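Local coordinates for protein SusD homolog (Bacteroides thetaiotaomicron, PDB 3EHM) that probably binds mucin O-glycans at the cell surface as a SusD-like outer-membrane lipoprotein, helping this gut symbiont to use host glycans, at residues I58-Y63 and N77-F83. Residues are numbered along the deposited sequence; the frame is centred on the assembly and turned at random.
Sequences ISSGNY and NEANWNF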
# COMPACT_ATOMS: atom_id res chain seq x y z
N ILE A 58 0.17 -1.88 11.91
CA ILE A 58 1.27 -1.60 12.82
C ILE A 58 2.64 -1.66 12.15
O ILE A 58 3.65 -1.28 12.75
CB ILE A 58 1.24 -2.55 14.04
CG1 ILE A 58 1.75 -3.94 13.67
CG2 ILE A 58 -0.20 -2.65 14.57
CD1 ILE A 58 1.86 -4.88 14.87
N SER A 59 2.67 -2.11 10.91
CA SER A 59 3.92 -2.19 10.17
C SER A 59 4.02 -1.07 9.13
O SER A 59 4.31 0.08 9.47
CB SER A 59 4.06 -3.56 9.49
OG SER A 59 2.91 -3.85 8.70
N SER A 60 3.78 -1.41 7.86
CA SER A 60 3.86 -0.45 6.76
C SER A 60 3.19 0.90 7.02
O SER A 60 3.80 1.95 6.82
CB SER A 60 3.27 -1.06 5.48
OG SER A 60 1.91 -1.43 5.66
N GLY A 61 1.93 0.87 7.46
CA GLY A 61 1.21 2.10 7.73
C GLY A 61 1.81 2.91 8.87
O GLY A 61 1.68 4.14 8.92
N ASN A 62 2.46 2.21 9.79
CA ASN A 62 3.10 2.85 10.93
C ASN A 62 4.42 3.48 10.47
O ASN A 62 4.72 4.62 10.83
CB ASN A 62 3.33 1.81 12.03
CG ASN A 62 4.51 2.15 12.94
OD1 ASN A 62 4.56 3.22 13.55
ND2 ASN A 62 5.46 1.23 13.03
N TYR A 63 5.19 2.74 9.67
CA TYR A 63 6.47 3.23 9.17
C TYR A 63 6.33 4.57 8.44
O TYR A 63 7.07 5.52 8.73
CB TYR A 63 7.08 2.22 8.19
CG TYR A 63 7.28 0.80 8.72
CD1 TYR A 63 7.29 -0.28 7.84
CD2 TYR A 63 7.44 0.55 10.08
CE1 TYR A 63 7.46 -1.59 8.30
CE2 TYR A 63 7.61 -0.76 10.56
CZ TYR A 63 7.62 -1.82 9.66
OH TYR A 63 7.76 -3.11 10.11
N ASN A 77 8.11 -7.16 18.00
CA ASN A 77 7.58 -7.44 16.67
C ASN A 77 7.92 -6.39 15.62
O ASN A 77 8.70 -5.47 15.87
CB ASN A 77 6.06 -7.71 16.70
CG ASN A 77 5.24 -6.48 17.04
OD1 ASN A 77 5.69 -5.34 16.87
ND2 ASN A 77 4.02 -6.70 17.50
N GLU A 78 7.34 -6.55 14.43
CA GLU A 78 7.60 -5.65 13.30
C GLU A 78 7.28 -4.17 13.52
O GLU A 78 7.83 -3.30 12.83
CB GLU A 78 6.86 -6.14 12.06
CG GLU A 78 5.35 -5.99 12.14
CD GLU A 78 4.66 -7.21 12.72
OE1 GLU A 78 5.27 -7.92 13.56
OE2 GLU A 78 3.50 -7.45 12.34
N ALA A 79 6.39 -3.86 14.47
CA ALA A 79 6.04 -2.46 14.71
C ALA A 79 7.29 -1.66 15.04
O ALA A 79 7.42 -0.50 14.65
CB ALA A 79 5.04 -2.36 15.86
N ASN A 80 8.23 -2.29 15.74
CA ASN A 80 9.47 -1.62 16.09
C ASN A 80 10.66 -2.23 15.36
O ASN A 80 11.79 -2.23 15.86
CB ASN A 80 9.66 -1.62 17.60
CG ASN A 80 8.72 -0.65 18.29
OD1 ASN A 80 9.13 0.43 18.71
ND2 ASN A 80 7.45 -1.02 18.37
N TRP A 81 10.37 -2.75 14.18
CA TRP A 81 11.36 -3.31 13.27
C TRP A 81 12.07 -4.58 13.74
O TRP A 81 13.16 -4.88 13.26
CB TRP A 81 12.40 -2.23 12.94
CG TRP A 81 11.82 -0.91 12.49
CD1 TRP A 81 10.59 -0.39 12.79
CD2 TRP A 81 12.50 0.11 11.75
NE1 TRP A 81 10.46 0.88 12.28
CE2 TRP A 81 11.63 1.22 11.64
CE3 TRP A 81 13.77 0.20 11.17
CZ2 TRP A 81 11.98 2.40 10.98
CZ3 TRP A 81 14.13 1.38 10.50
CH2 TRP A 81 13.23 2.46 10.42
N ASN A 82 11.47 -5.31 14.67
CA ASN A 82 12.07 -6.55 15.14
C ASN A 82 11.38 -7.66 14.35
O ASN A 82 10.33 -8.17 14.74
CB ASN A 82 11.83 -6.73 16.64
CG ASN A 82 12.66 -7.85 17.24
OD1 ASN A 82 12.70 -8.03 18.46
ND2 ASN A 82 13.34 -8.60 16.38
N PHE A 83 11.99 -8.03 13.23
CA PHE A 83 11.42 -9.05 12.35
C PHE A 83 11.68 -10.48 12.81
O PHE A 83 12.50 -11.20 12.23
CB PHE A 83 11.94 -8.84 10.92
CG PHE A 83 11.65 -7.47 10.36
CD1 PHE A 83 10.59 -6.70 10.85
CD2 PHE A 83 12.41 -6.96 9.31
CE1 PHE A 83 10.29 -5.45 10.29
CE2 PHE A 83 12.11 -5.71 8.75
CZ PHE A 83 11.05 -4.96 9.24
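The hydroxyl of Y63 donates to the backbone carbonyl of E78, with OH and O 2.7 Å apart, and illustrates how one buried side chain can tie a short helix to an irregular loop. The donor stands above the carbonyl plane, while W81 N reaches the same oxygen from the opposite face, so one O-H and one N-H grip it. With CG anti to the carbonyl carbon (chi1 -56°), the Y63 ring lies with S59 O over its centre and its hydroxyl end at the loop. Beside this bond, N62 ND2 divides itself between two weak bonds, to A79 O (3.1 Å) and to I58 O within its own segment; its OD1 accepts from T313 N. I58 O also receives a CA-H...O contact from A79 CA at 3.3 Å.

Packing fills in around these polar links. The Y63 and W81 rings meet obliquely, Y63 CE2 lying 3.7 Å from W81 NE1, whose hydrogen bond goes to T313 OG1. F83 turns its ring edge, at CE1, to the Y63 hydroxyl. A phenylalanine in place of Y63 would probably leave E78 O with W81 N alone of its two donors, and the hydroxyl's tie across the two segments lost. Farther along, S59 CB lies 3.8 Å from E78 CG, and I58 CD1 lies near A79 CB and the E78 carboxylate, which is salt-bridged to R87 of helix 85-110. N77 OD1 accepts from A79 N in an Asx turn at the start of 3-10 segment 78-79, whose carbonyls take the bonds from helix 60-63, pinning it to the loop leading into helix 85-110 of this SusD-family fold.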